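Local structure of alpha-fucosidase (Bifidobacterium bifidum, 2EAB) at residues S328-R333 with A435-L440; M779-N784 with L817-N822; N800-L805 with V825-K830; K845-K850 with L882-T887; G855-E860 with G878-V883. The protein probably removes alpha-1,2-linked L-fucose from glycans by hydrolysis, through the family 95 catalytic part of a longer protein. One frame throughout, in Å; residues are numbered along the deposited sequence.

Contact 1: S328-R333 with A435-L440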
# COMPACT_ATOMS: atom_id res chain seq x y z
N SER A 328 13.57 12.91 7.72
CA SER A 328 13.59 13.99 6.73
C SER A 328 14.37 13.61 5.46
O SER A 328 14.05 14.11 4.38
CB SER A 328 14.10 15.30 7.32
OG SER A 328 15.47 15.22 7.68
N ALA A 329 15.36 12.74 5.59
CA ALA A 329 16.12 12.27 4.43
C ALA A 329 15.18 11.66 3.38
O ALA A 329 15.39 11.86 2.18
CB ALA A 329 17.18 11.27 4.83
N ILE A 330 14.17 10.93 3.84
CA ILE A 330 13.17 10.36 2.93
C ILE A 330 12.07 11.38 2.61
O ILE A 330 11.71 11.57 1.45
CB ILE A 330 12.53 9.08 3.50
CG1 ILE A 330 13.61 8.04 3.83
CG2 ILE A 330 11.51 8.51 2.51
CD1 ILE A 330 13.14 6.96 4.80
N TYR A 331 11.54 12.02 3.65
CA TYR A 331 10.39 12.90 3.47
C TYR A 331 10.69 14.06 2.53
O TYR A 331 9.86 14.42 1.70
CB TYR A 331 9.87 13.41 4.81
CG TYR A 331 8.62 14.25 4.68
CD1 TYR A 331 7.35 13.65 4.63
CD2 TYR A 331 8.70 15.63 4.56
CE1 TYR A 331 6.21 14.42 4.49
CE2 TYR A 331 7.56 16.41 4.42
CZ TYR A 331 6.32 15.80 4.38
OH TYR A 331 5.17 16.54 4.24
N ASP A 332 11.88 14.65 2.66
CA ASP A 332 12.20 15.86 1.90
C ASP A 332 12.64 15.61 0.45
O ASP A 332 12.96 16.55 -0.26
CB ASP A 332 13.20 16.74 2.66
CG ASP A 332 12.57 17.46 3.85
OD1 ASP A 332 11.34 17.73 3.81
OD2 ASP A 332 13.30 17.78 4.81
N ARG A 333 12.61 14.35 0.01
CA ARG A 333 12.98 14.02 -1.37
C ARG A 333 12.03 14.62 -2.40
O ARG A 333 12.44 14.92 -3.52
CB ARG A 333 13.04 12.51 -1.57
CG ARG A 333 14.17 11.82 -0.85
CD ARG A 333 14.01 10.33 -0.96
NE ARG A 333 15.06 9.60 -0.26
CZ ARG A 333 15.13 8.28 -0.18
NH1 ARG A 333 14.21 7.52 -0.77
NH2 ARG A 333 16.12 7.70 0.48
N ALA A 435 6.92 8.24 -5.85
CA ALA A 435 7.11 9.28 -4.84
C ALA A 435 8.44 9.16 -4.09
O ALA A 435 8.60 9.72 -3.00
CB ALA A 435 5.93 9.33 -3.87
N ASN A 436 9.40 8.46 -4.69
CA ASN A 436 10.80 8.46 -4.22
C ASN A 436 10.97 7.88 -2.81
O ASN A 436 11.61 8.48 -1.94
CB ASN A 436 11.40 9.87 -4.32
CG ASN A 436 12.90 9.87 -4.56
OD1 ASN A 436 13.60 8.89 -4.29
ND2 ASN A 436 13.40 10.98 -5.08
N MET A 437 10.39 6.70 -2.60
CA MET A 437 10.52 5.97 -1.34
C MET A 437 10.81 4.50 -1.63
O MET A 437 10.37 3.61 -0.89
CB MET A 437 9.24 6.08 -0.51
CG MET A 437 8.84 7.52 -0.19
SD MET A 437 7.33 7.64 0.78
CE MET A 437 6.12 7.00 -0.38
N GLY A 438 11.58 4.23 -2.69
CA GLY A 438 11.74 2.87 -3.21
C GLY A 438 12.24 1.86 -2.20
O GLY A 438 11.81 0.70 -2.20
N GLU A 439 13.15 2.28 -1.32
CA GLU A 439 13.69 1.36 -0.32
C GLU A 439 12.61 0.85 0.64
O GLU A 439 12.76 -0.21 1.25
CB GLU A 439 14.84 2.01 0.46
CG GLU A 439 14.42 3.17 1.35
CD GLU A 439 14.61 4.53 0.70
OE1 GLU A 439 14.38 4.67 -0.52
OE2 GLU A 439 14.99 5.46 1.44
N LEU A 440 11.52 1.60 0.75
CA LEU A 440 10.46 1.26 1.68
C LEU A 440 9.55 0.15 1.15
O LEU A 440 8.68 -0.33 1.87
CB LEU A 440 9.66 2.51 2.07
CG LEU A 440 10.46 3.69 2.62
CD1 LEU A 440 9.55 4.71 3.27
CD2 LEU A 440 11.53 3.26 3.61
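Arg333, just past the C-terminal end of helix 316-331, reaches Asn436 and Glu439 in the loop that leads into helix 442-450, so the contact ties two pieces of the largely helical catalytic domain of family 95. Its tightly packed part is apolar and buried. The branches of Ile330 divide the work: CG2 meets Met437 CG at 3.9 Å, the two side chains crossing at about a right angle, while CD1 leans on Leu440 CD2. Arg380 and Thr383 of helix 365-386 cover Met437 from elsewhere.

The other part lies nearer solvent and is polar, each of its three residues being only partly buried. With its chain extended from CG to NE, Arg333 comes at Glu439 from the opposite direction, and NH1 serves two acceptors. One bond runs almost straight (178°) to the syn side of Glu439 OE1 at 2.9 Å; the other goes to Asn436 O at 3.0 Å, with the donor well above that carbonyl plane. Both acceptors lie close to the guanidinium plane, yet the carboxylate is turned 46° from it. That twist fits the second arm of the salt bridge, NH2 to OE2, which is short (2.7 Å) but bent and weak. With a leucine in place of Arg333, the Glu439 carboxylate is likely to lose its charge mate and Asn436 O its donor from Arg333 NH1. The Asn436 amide lies across the aliphatic part of Arg333, while ND2 bonds to Gly816 O. A further weak bond steadies the guanidinium from its own segment: Arg333 NE to Ala329 O, 3.3 Å.

Contact 2: M779-N784 with L817-N822. With EDO (1,2-ethanediol), chain G.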
# COMPACT_ATOMS: atom_id res chain seq x y z
N MET A 779 -0.80 11.99 -12.32
CA MET A 779 -1.21 13.20 -13.04
C MET A 779 -0.02 14.00 -13.55
O MET A 779 -0.07 14.58 -14.64
CB MET A 779 -2.09 14.09 -12.16
CG MET A 779 -3.52 13.60 -12.06
SD MET A 779 -4.65 14.83 -11.40
CE MET A 779 -4.34 14.46 -9.69
N LEU A 780 1.05 14.01 -12.76
CA LEU A 780 2.21 14.85 -13.05
C LEU A 780 3.31 14.13 -13.82
O LEU A 780 4.12 14.78 -14.48
CB LEU A 780 2.77 15.45 -11.76
CG LEU A 780 1.76 16.21 -10.89
CD1 LEU A 780 2.44 16.70 -9.63
CD2 LEU A 780 1.12 17.37 -11.65
N LEU A 781 3.32 12.80 -13.73
CA LEU A 781 4.37 11.99 -14.33
C LEU A 781 3.87 10.58 -14.58
O LEU A 781 3.35 9.94 -13.66
CB LEU A 781 5.59 11.93 -13.40
CG LEU A 781 6.70 10.96 -13.80
CD1 LEU A 781 7.39 11.40 -15.09
CD2 LEU A 781 7.72 10.82 -12.69
N GLN A 782 4.01 10.10 -15.80
CA GLN A 782 3.79 8.69 -16.09
C GLN A 782 5.04 8.13 -16.75
O GLN A 782 5.79 8.87 -17.40
CB GLN A 782 2.55 8.48 -16.96
CG GLN A 782 1.26 8.60 -16.14
CD GLN A 782 0.00 8.78 -16.96
OE1 GLN A 782 -0.12 8.25 -18.07
NE2 GLN A 782 -0.96 9.52 -16.42
N SER A 783 5.27 6.83 -16.59
CA SER A 783 6.46 6.23 -17.18
C SER A 783 6.27 4.75 -17.52
O SER A 783 7.25 4.02 -17.64
CB SER A 783 7.69 6.43 -16.28
OG SER A 783 7.54 5.79 -15.02
N ASN A 784 5.02 4.34 -17.69
CA ASN A 784 4.69 2.93 -17.90
C ASN A 784 4.42 2.54 -19.34
O ASN A 784 4.29 1.35 -19.64
CB ASN A 784 3.46 2.54 -17.09
CG ASN A 784 2.19 3.18 -17.64
OD1 ASN A 784 2.06 4.40 -17.63
ND2 ASN A 784 1.28 2.36 -18.15
N LEU A 817 10.15 13.41 -8.01
CA LEU A 817 9.43 12.21 -8.44
C LEU A 817 10.40 11.28 -9.16
O LEU A 817 11.47 11.71 -9.59
CB LEU A 817 8.25 12.56 -9.34
CG LEU A 817 7.21 13.50 -8.74
CD1 LEU A 817 6.04 13.66 -9.71
CD2 LEU A 817 6.70 13.02 -7.38
N VAL A 818 10.04 10.00 -9.29
CA VAL A 818 10.91 9.04 -9.95
C VAL A 818 10.16 8.38 -11.09
O VAL A 818 8.98 7.99 -10.95
CB VAL A 818 11.47 7.98 -8.96
CG1 VAL A 818 12.52 7.12 -9.64
CG2 VAL A 818 12.07 8.64 -7.74
N ALA A 819 10.84 8.29 -12.23
CA ALA A 819 10.35 7.60 -13.41
C ALA A 819 11.07 6.27 -13.59
O ALA A 819 12.23 6.11 -13.20
CB ALA A 819 10.54 8.46 -14.65
N ARG A 820 10.36 5.33 -14.20
CA ARG A 820 10.94 4.04 -14.56
C ARG A 820 12.22 4.24 -15.39
O ARG A 820 12.33 5.19 -16.18
CB ARG A 820 9.91 3.18 -15.28
CG ARG A 820 8.82 2.71 -14.33
CD ARG A 820 7.74 1.94 -15.06
NE ARG A 820 6.58 1.63 -14.22
CZ ARG A 820 5.56 2.47 -14.01
NH1 ARG A 820 5.58 3.68 -14.55
NH2 ARG A 820 4.54 2.09 -13.26
N GLY A 821 13.19 3.36 -15.19
CA GLY A 821 14.53 3.55 -15.74
C GLY A 821 15.45 4.26 -14.76
O GLY A 821 16.67 4.37 -14.99
N ASN A 822 14.87 4.73 -13.65
CA ASN A 822 15.58 5.41 -12.57
C ASN A 822 16.05 6.80 -12.98
O ASN A 822 17.25 7.08 -13.08
CB ASN A 822 16.71 4.57 -11.98
CG ASN A 822 17.06 5.00 -10.57
OD1 ASN A 822 16.62 6.05 -10.10
ND2 ASN A 822 17.85 4.18 -9.88
C1 EDO G . 1.52 2.81 -11.40
O1 EDO G . 2.14 3.71 -12.45
C2 EDO G . 2.35 3.03 -10.08
O2 EDO G . 3.73 2.71 -10.38
O HOH W 1 3.14 5.51 -15.02
O HOH W 2 6.85 7.53 -13.02
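Ser783 OG is the polar centre of its contact with Arg820. It accepts the backbone N of Arg820 at 3.0 Å in a nearly linear bond (174°), and the extended side chain of the same residue runs past the serine, the turn of its guanidinium at the end bringing NH1 to OG as well, at 2.9 Å, in a bent, weak bond (129°). A water adds a third partner, 2.7 Å from Ser783 OG, and donates to Val818 O. Asn784 CB lies over one face of the Arg820 guanidinium, 3.4 Å above its plane and offset toward the rim.

Beside this polar end runs an apolar seam. Leu781 is the first residue to leave helical backbone angles after helix 767-780, and its CG stands anti to the backbone N (chi1 172°), which carries CD2 to Leu817 CB at 3.8 Å and on to Ala819 CB. The last helix of the catalytic domain here passes into a short strand that packs against strand 812-819 of the C-terminal beta-sandwich.

Farther out, a second water accepts from Ser783 N and Arg820 NH1 and donates to Asn784 OD1. Arg820 NH2 donates to O1 of a bound ethanediol, probably from the crystallisation liquor, at 3.0 Å. Salt bridges from NH2 to Glu517 and from NE to Glu520 fix the guanidinium from the catalytic domain; Glu520 binds calcium in another structure of this protein, although that ion is absent here.

Contact 3: N800-L805 with V825-K830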
# COMPACT_ATOMS: atom_id res chain seq x y z
N ASN A 800 6.96 10.52 -19.26
CA ASN A 800 5.85 11.34 -19.73
C ASN A 800 5.54 12.45 -18.73
O ASN A 800 4.99 12.19 -17.66
CB ASN A 800 4.63 10.47 -20.01
CG ASN A 800 3.50 11.22 -20.69
OD1 ASN A 800 3.55 12.44 -20.85
ND2 ASN A 800 2.47 10.48 -21.10
N ILE A 801 5.93 13.67 -19.10
CA ILE A 801 5.80 14.85 -18.26
C ILE A 801 4.39 15.45 -18.37
O ILE A 801 3.92 15.75 -19.47
CB ILE A 801 6.85 15.91 -18.66
CG1 ILE A 801 8.28 15.35 -18.58
CG2 ILE A 801 6.69 17.20 -17.85
CD1 ILE A 801 8.72 14.87 -17.20
N LEU A 802 3.76 15.62 -17.21
CA LEU A 802 2.43 16.25 -17.10
C LEU A 802 1.38 15.60 -18.00
O LEU A 802 0.74 16.28 -18.81
CB LEU A 802 2.53 17.77 -17.32
CG LEU A 802 3.42 18.51 -16.32
CD1 LEU A 802 3.59 19.96 -16.74
CD2 LEU A 802 2.89 18.42 -14.89
N PRO A 803 1.19 14.28 -17.88
CA PRO A 803 0.26 13.54 -18.74
C PRO A 803 -1.22 13.78 -18.46
O PRO A 803 -2.05 13.53 -19.33
CB PRO A 803 0.62 12.08 -18.46
CG PRO A 803 1.11 12.11 -17.04
CD PRO A 803 1.88 13.38 -16.93
N ALA A 804 -1.56 14.23 -17.26
CA ALA A 804 -2.96 14.45 -16.89
C ALA A 804 -3.05 15.61 -15.91
O ALA A 804 -3.53 15.48 -14.78
CB ALA A 804 -3.59 13.18 -16.33
N LEU A 805 -2.58 16.77 -16.37
CA LEU A 805 -2.54 17.97 -15.55
C LEU A 805 -3.92 18.62 -15.52
O LEU A 805 -4.48 18.95 -16.57
CB LEU A 805 -1.51 18.95 -16.11
CG LEU A 805 -1.39 20.30 -15.41
CD1 LEU A 805 -0.76 20.15 -14.03
CD2 LEU A 805 -0.59 21.26 -16.27
N VAL A 825 12.71 13.30 -11.43
CA VAL A 825 12.01 14.24 -12.29
C VAL A 825 11.49 15.43 -11.49
O VAL A 825 10.80 15.26 -10.47
CB VAL A 825 10.81 13.57 -13.00
CG1 VAL A 825 10.06 14.57 -13.87
CG2 VAL A 825 11.26 12.37 -13.83
N GLY A 826 11.82 16.62 -11.96
CA GLY A 826 11.20 17.85 -11.49
C GLY A 826 10.61 18.56 -12.69
O GLY A 826 11.16 18.48 -13.79
N THR A 827 9.47 19.22 -12.49
CA THR A 827 8.86 20.00 -13.56
C THR A 827 8.18 21.24 -13.00
O THR A 827 7.61 21.21 -11.91
CB THR A 827 7.88 19.17 -14.45
OG1 THR A 827 7.49 19.93 -15.60
CG2 THR A 827 6.64 18.74 -13.69
N THR A 828 8.29 22.32 -13.76
CA THR A 828 7.62 23.57 -13.45
C THR A 828 6.72 23.89 -14.62
O THR A 828 7.10 23.67 -15.78
CB THR A 828 8.64 24.71 -13.23
OG1 THR A 828 9.53 24.35 -12.17
CG2 THR A 828 7.95 26.03 -12.89
N TRP A 829 5.52 24.38 -14.33
CA TRP A 829 4.58 24.74 -15.38
C TRP A 829 3.88 26.05 -15.07
O TRP A 829 3.78 26.46 -13.92
CB TRP A 829 3.58 23.60 -15.65
CG TRP A 829 2.63 23.30 -14.52
CD1 TRP A 829 1.36 23.77 -14.38
CD2 TRP A 829 2.87 22.45 -13.39
NE1 TRP A 829 0.78 23.27 -13.24
CE2 TRP A 829 1.69 22.45 -12.61
CE3 TRP A 829 3.96 21.68 -12.96
CZ2 TRP A 829 1.57 21.73 -11.42
CZ3 TRP A 829 3.84 20.95 -11.78
CH2 TRP A 829 2.65 20.98 -11.02
N LYS A 830 3.41 26.69 -16.14
CA LYS A 830 2.72 27.97 -16.05
C LYS A 830 1.72 28.02 -17.19
O LYS A 830 2.01 27.55 -18.29
CB LYS A 830 3.72 29.12 -16.17
CG LYS A 830 3.18 30.46 -15.71
CD LYS A 830 4.29 31.51 -15.66
CE LYS A 830 3.78 32.84 -15.12
NZ LYS A 830 3.37 32.74 -13.68
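The indole of Trp829 offers one face to two leucines, Leu802 over its six-membered ring and Leu805 over the five-membered one. The two CH-pi contacts are alike in geometry: Leu802 CD2 stands 4.2 Å from the six-membered centroid, 23° off the normal, and Leu805 CD2 is 4.0 Å from the centroid of the Trp829 five-membered ring at 26°. Neither leucine runs straight at the ring; both cross obliquely, so that each spends its second methyl nearby. Leu802 CD1 touches Trp829 CB at 3.8 Å, and Leu805 CD1 lies above CE2 at 3.6 Å. The edge atom NE1 is directed elsewhere, bonding to Trp809 O, which pins the rotation of the indole and with it the face presented to the leucines.

Leu802 also meets Thr827 tip to tip, CD2 against CG2 at 4.0 Å. Ile801 and Thr827 instead slide past each other in opposite directions, bringing CG2 of the isoleucine to 3.6 Å from OG1, whose hydrogen-bond partner is Glu836 O. At the far end Ile801 CD1 packs on Val825 CG1.

Val825, Thr827 and Trp829, alternate residues of one strand, thus turn inward, as expected where two sheets of a beta-sandwich face each other. Strand 823-830 sits between strands 812-819 and 833-841 in its sheet; strand 799-801 lies in the opposing one beside 781-782 and 847-851, and Leu780 of helix 767-780 closes over Leu802, Leu805 and Trp829.

Contact 4: K845-K850 with L882-T887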
# COMPACT_ATOMS: atom_id res chain seq x y z
N LYS A 845 20.52 5.39 -18.30
CA LYS A 845 19.71 4.80 -19.36
C LYS A 845 19.33 5.86 -20.39
O LYS A 845 19.28 7.05 -20.09
CB LYS A 845 18.46 4.13 -18.78
CG LYS A 845 18.74 3.05 -17.70
CD LYS A 845 19.59 1.88 -18.23
CE LYS A 845 20.18 1.03 -17.09
NZ LYS A 845 19.17 0.29 -16.28
N GLN A 846 19.06 5.42 -21.62
CA GLN A 846 18.59 6.33 -22.65
C GLN A 846 17.35 7.08 -22.17
O GLN A 846 16.44 6.47 -21.61
CB GLN A 846 18.23 5.55 -23.91
CG GLN A 846 17.76 6.44 -25.04
CD GLN A 846 17.31 5.66 -26.24
OE1 GLN A 846 16.41 4.82 -26.17
NE2 GLN A 846 17.93 5.93 -27.37
N ALA A 847 17.35 8.39 -22.37
CA ALA A 847 16.17 9.21 -22.08
C ALA A 847 15.25 9.29 -23.29
O ALA A 847 15.71 9.44 -24.42
CB ALA A 847 16.57 10.59 -21.62
N ALA A 848 13.95 9.16 -23.03
CA ALA A 848 12.92 9.33 -24.05
C ALA A 848 11.79 10.06 -23.34
O ALA A 848 11.16 9.50 -22.43
CB ALA A 848 12.47 7.99 -24.59
N VAL A 849 11.59 11.32 -23.71
CA VAL A 849 10.75 12.22 -22.93
C VAL A 849 9.59 12.79 -23.75
O VAL A 849 9.82 13.45 -24.77
CB VAL A 849 11.58 13.38 -22.33
CG1 VAL A 849 10.72 14.26 -21.44
CG2 VAL A 849 12.78 12.85 -21.54
N LYS A 850 8.37 12.50 -23.30
CA LYS A 850 7.17 13.14 -23.82
C LYS A 850 6.84 14.30 -22.90
O LYS A 850 6.96 14.18 -21.68
CB LYS A 850 6.00 12.16 -23.84
CG LYS A 850 4.76 12.67 -24.56
CD LYS A 850 3.63 11.65 -24.58
CE LYS A 850 2.42 12.20 -25.32
NZ LYS A 850 1.30 11.21 -25.35
N LEU A 882 11.54 13.59 -27.10
CA LEU A 882 12.96 13.92 -27.16
C LEU A 882 13.74 12.70 -26.69
O LEU A 882 13.49 12.18 -25.60
CB LEU A 882 13.27 15.10 -26.24
CG LEU A 882 12.81 16.47 -26.73
CD1 LEU A 882 12.69 17.44 -25.57
CD2 LEU A 882 13.76 17.01 -27.80
N VAL A 883 14.68 12.25 -27.52
CA VAL A 883 15.46 11.06 -27.23
C VAL A 883 16.93 11.43 -27.16
O VAL A 883 17.49 11.99 -28.11
CB VAL A 883 15.24 9.96 -28.29
CG1 VAL A 883 16.08 8.72 -27.99
CG2 VAL A 883 13.76 9.58 -28.38
N PHE A 884 17.58 11.11 -26.04
CA PHE A 884 18.98 11.46 -25.85
C PHE A 884 19.69 10.50 -24.92
O PHE A 884 19.07 9.88 -24.05
CB PHE A 884 19.15 12.92 -25.40
CG PHE A 884 18.35 13.31 -24.18
CD1 PHE A 884 18.96 13.38 -22.92
CD2 PHE A 884 17.00 13.64 -24.28
CE1 PHE A 884 18.23 13.77 -21.79
CE2 PHE A 884 16.26 14.02 -23.16
CZ PHE A 884 16.88 14.09 -21.92
N ASP A 885 21.00 10.36 -25.12
CA ASP A 885 21.85 9.61 -24.21
C ASP A 885 21.95 10.33 -22.89
O ASP A 885 21.90 11.56 -22.83
CB ASP A 885 23.26 9.46 -24.79
CG ASP A 885 23.31 8.60 -26.04
OD1 ASP A 885 22.38 7.81 -26.28
OD2 ASP A 885 24.30 8.73 -26.79
N THR A 886 22.12 9.56 -21.82
CA THR A 886 22.41 10.15 -20.52
C THR A 886 23.58 9.44 -19.85
O THR A 886 23.99 8.35 -20.26
CB THR A 886 21.21 10.12 -19.55
OG1 THR A 886 21.01 8.78 -19.08
CG2 THR A 886 19.94 10.66 -20.18
N THR A 887 24.10 10.09 -18.82
CA THR A 887 25.14 9.51 -17.98
C THR A 887 24.68 9.58 -16.54
O THR A 887 24.16 10.62 -16.09
CB THR A 887 26.46 10.28 -18.13
OG1 THR A 887 26.27 11.65 -17.77
CG2 THR A 887 26.93 10.20 -19.55
O HOH W 3 19.97 7.90 -27.63
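Ala847 and Phe884 pair in the backbone and also through their side chains. Four backbone bonds join the strands, whose short axes run antiparallel at 167°. Ala847 with Phe884 and Val849 with Leu882 are hydrogen-bonded pairs, each donating and accepting once across the gap; the Ala847 N to Phe884 O bond measures 2.8 Å and comes nearly along the C=O axis. Ala848 and Val883 form the non-hydrogen-bonded pair between them, where CA-H...O contacts fill in, Val883 CA lying 3.3 Å from Ala847 O.

Side-chain polar bonds occur at the loop end. Thr886 OG1 donates to Lys845 O at 2.6 Å from above that carbonyl plane, and the same hydroxyl bonds to Ser841 OG. A water joins Gln846 NE2 to Asp885 OD1, both residues being exposed.

The apolar contacts differ on the two faces of the sheet. On the face of Ala847, CB sits over the centre of the Phe884 ring, a CH-pi contact with 3.6 Å to the centroid and 14° off the normal. A chi1 of 54° puts CG between the residue's own N and carbonyl carbon and so brings the ring beneath Ala847, where Val849 CG2 also touches it. On the other face Ala848 CB and Val883 CG2 meet loosely at 4.3 Å, and the polar Gln846 side chain lies along Val883 CG1.

Strand 847-851 is flanked by 799-801, parallel to it, and 880-884 in turn by 871-874. The Phe884 face looks into the sandwich, meeting Leu839, Val861 and Tyr892 of the opposing sheet.

Contact 5: G855-E860 with G878-V883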
# COMPACT_ATOMS: atom_id res chain seq x y z
N GLY A 855 4.24 19.73 -25.63
CA GLY A 855 4.75 19.10 -26.85
C GLY A 855 6.26 19.14 -26.89
O GLY A 855 6.85 20.20 -27.11
N ALA A 856 6.88 17.98 -26.71
CA ALA A 856 8.34 17.87 -26.60
C ALA A 856 9.11 18.43 -27.79
O ALA A 856 10.25 18.89 -27.64
CB ALA A 856 8.75 16.42 -26.35
N GLN A 857 8.49 18.40 -28.97
CA GLN A 857 9.10 18.93 -30.19
C GLN A 857 9.40 20.43 -30.09
O GLN A 857 10.19 20.97 -30.88
CB GLN A 857 8.23 18.63 -31.42
CG GLN A 857 6.96 19.48 -31.55
CD GLN A 857 5.77 18.94 -30.76
OE1 GLN A 857 5.91 18.08 -29.89
NE2 GLN A 857 4.58 19.46 -31.06
N ASN A 858 8.78 21.10 -29.12
CA ASN A 858 8.97 22.53 -28.89
C ASN A 858 10.08 22.86 -27.90
O ASN A 858 10.31 24.03 -27.58
CB ASN A 858 7.65 23.14 -28.41
CG ASN A 858 6.52 22.98 -29.41
OD1 ASN A 858 5.46 22.45 -29.08
ND2 ASN A 858 6.75 23.43 -30.64
N TYR A 859 10.76 21.83 -27.41
CA TYR A 859 11.75 21.97 -26.34
C TYR A 859 13.14 21.54 -26.77
O TYR A 859 13.31 20.88 -27.80
CB TYR A 859 11.31 21.17 -25.10
CG TYR A 859 10.03 21.65 -24.45
CD1 TYR A 859 10.05 22.35 -23.24
CD2 TYR A 859 8.79 21.41 -25.05
CE1 TYR A 859 8.86 22.79 -22.64
CE2 TYR A 859 7.61 21.84 -24.46
CZ TYR A 859 7.65 22.53 -23.26
OH TYR A 859 6.47 22.96 -22.69
N GLU A 860 14.13 21.90 -25.96
CA GLU A 860 15.51 21.50 -26.18
C GLU A 860 16.16 21.09 -24.86
O GLU A 860 15.70 21.48 -23.79
CB GLU A 860 16.31 22.63 -26.85
CG GLU A 860 16.34 23.92 -26.05
CD GLU A 860 16.99 25.07 -26.79
OE1 GLU A 860 17.40 24.89 -27.96
OE2 GLU A 860 17.09 26.16 -26.19
N GLY A 878 1.03 12.37 -34.20
CA GLY A 878 1.73 13.64 -34.01
C GLY A 878 2.26 13.91 -32.62
O GLY A 878 2.63 15.05 -32.32
N ALA A 879 2.30 12.89 -31.76
CA ALA A 879 2.96 13.02 -30.46
C ALA A 879 4.45 12.81 -30.66
O ALA A 879 4.86 11.98 -31.46
CB ALA A 879 2.40 12.02 -29.46
N SER A 880 5.26 13.58 -29.92
CA SER A 880 6.72 13.52 -30.06
C SER A 880 7.44 13.22 -28.75
O SER A 880 6.97 13.58 -27.66
CB SER A 880 7.26 14.82 -30.64
OG SER A 880 6.91 14.97 -32.01
N LEU A 881 8.60 12.57 -28.88
CA LEU A 881 9.55 12.42 -27.78
C LEU A 881 10.87 13.08 -28.13
O LEU A 881 11.27 13.13 -29.30
CB LEU A 881 9.84 10.95 -27.48
CG LEU A 881 8.73 9.93 -27.31
CD1 LEU A 881 9.36 8.59 -26.99
CD2 LEU A 881 7.77 10.32 -26.21
N LEU A 882 11.54 13.59 -27.10
CA LEU A 882 12.96 13.92 -27.16
C LEU A 882 13.74 12.70 -26.69
O LEU A 882 13.49 12.18 -25.60
CB LEU A 882 13.27 15.10 -26.24
CG LEU A 882 12.81 16.47 -26.73
CD1 LEU A 882 12.69 17.44 -25.57
CD2 LEU A 882 13.76 17.01 -27.80
N VAL A 883 14.68 12.25 -27.52
CA VAL A 883 15.46 11.06 -27.23
C VAL A 883 16.93 11.43 -27.16
O VAL A 883 17.49 11.99 -28.11
CB VAL A 883 15.24 9.96 -28.29
CG1 VAL A 883 16.08 8.72 -27.99
CG2 VAL A 883 13.76 9.58 -28.38
O HOH W 4 5.62 15.47 -26.27
O HOH W 5 3.93 16.21 -29.42
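Ser880 O takes a 2.7 Å hydrogen bond from a water that in turn accepts from Ala856 N, so this water joins the two backbones just beside the direct touch of Ala856 CB on the same carbonyl oxygen at 3.6 Å. The contact belongs to the C-terminal beta-sandwich: the 3-10 turn 856-858, which enters strand 859-863 of one sheet, rests on strand 880-884 of the other.

A second water links side chain to backbone, donating to Gln857 OE1 at 2.8 Å and accepting from Ser880 N, with a weak further bond to Gly878 O. Gln857 bends at chi2 (-85°), which turns its amide toward Ser880 and sets OE1 3.6 Å from the serine CB. The hydroxyl of Ser880 has its partner elsewhere, in Thr874 OG1.

Deeper in, the branched end of Leu882 fills the angle between the turn and the start of strand 859-863. Its CD1 lies 3.5 Å from Ala856 O, an oxygen already holding the turn together by accepting Tyr859 N at 3.0 Å, while its CG meets Ala856 CB. Replacing Leu882 by an alanine would probably open a gap under the turn, leaving Ala856 and Tyr859 without the methyls that pack on them. Val872 and Ile894 also pack on this leucine. The ring of Tyr859 leads away, its OH bonded to Ala834 O, so the leucine meets the tyrosine near the backbone: CD1 is 4.0 Å from Tyr859 CB.

How the contacts relate
From the N terminus, contact 1 closes the widest loop, about a hundred residues within the catalytic domain, and is complete before the rest open. Contacts 2 and 3, closing loops of 32 and 19 residues, cross, their segments alternating along the chain; they share both sheets of the C-terminal sandwich, and contact 2 brings in the end of the last catalytic helix. Contact 1 meets contact 2 where Asn436 packs on Val818, joining domain to sandwich. Contact 4 opens after contact 3 has closed, and contact 5 nests within its loop (31 and 17 residues), both ending on strand 880-884. Backbone pairing of Ile801 with Lys850 continues the sheet from contact 3 into contact 4.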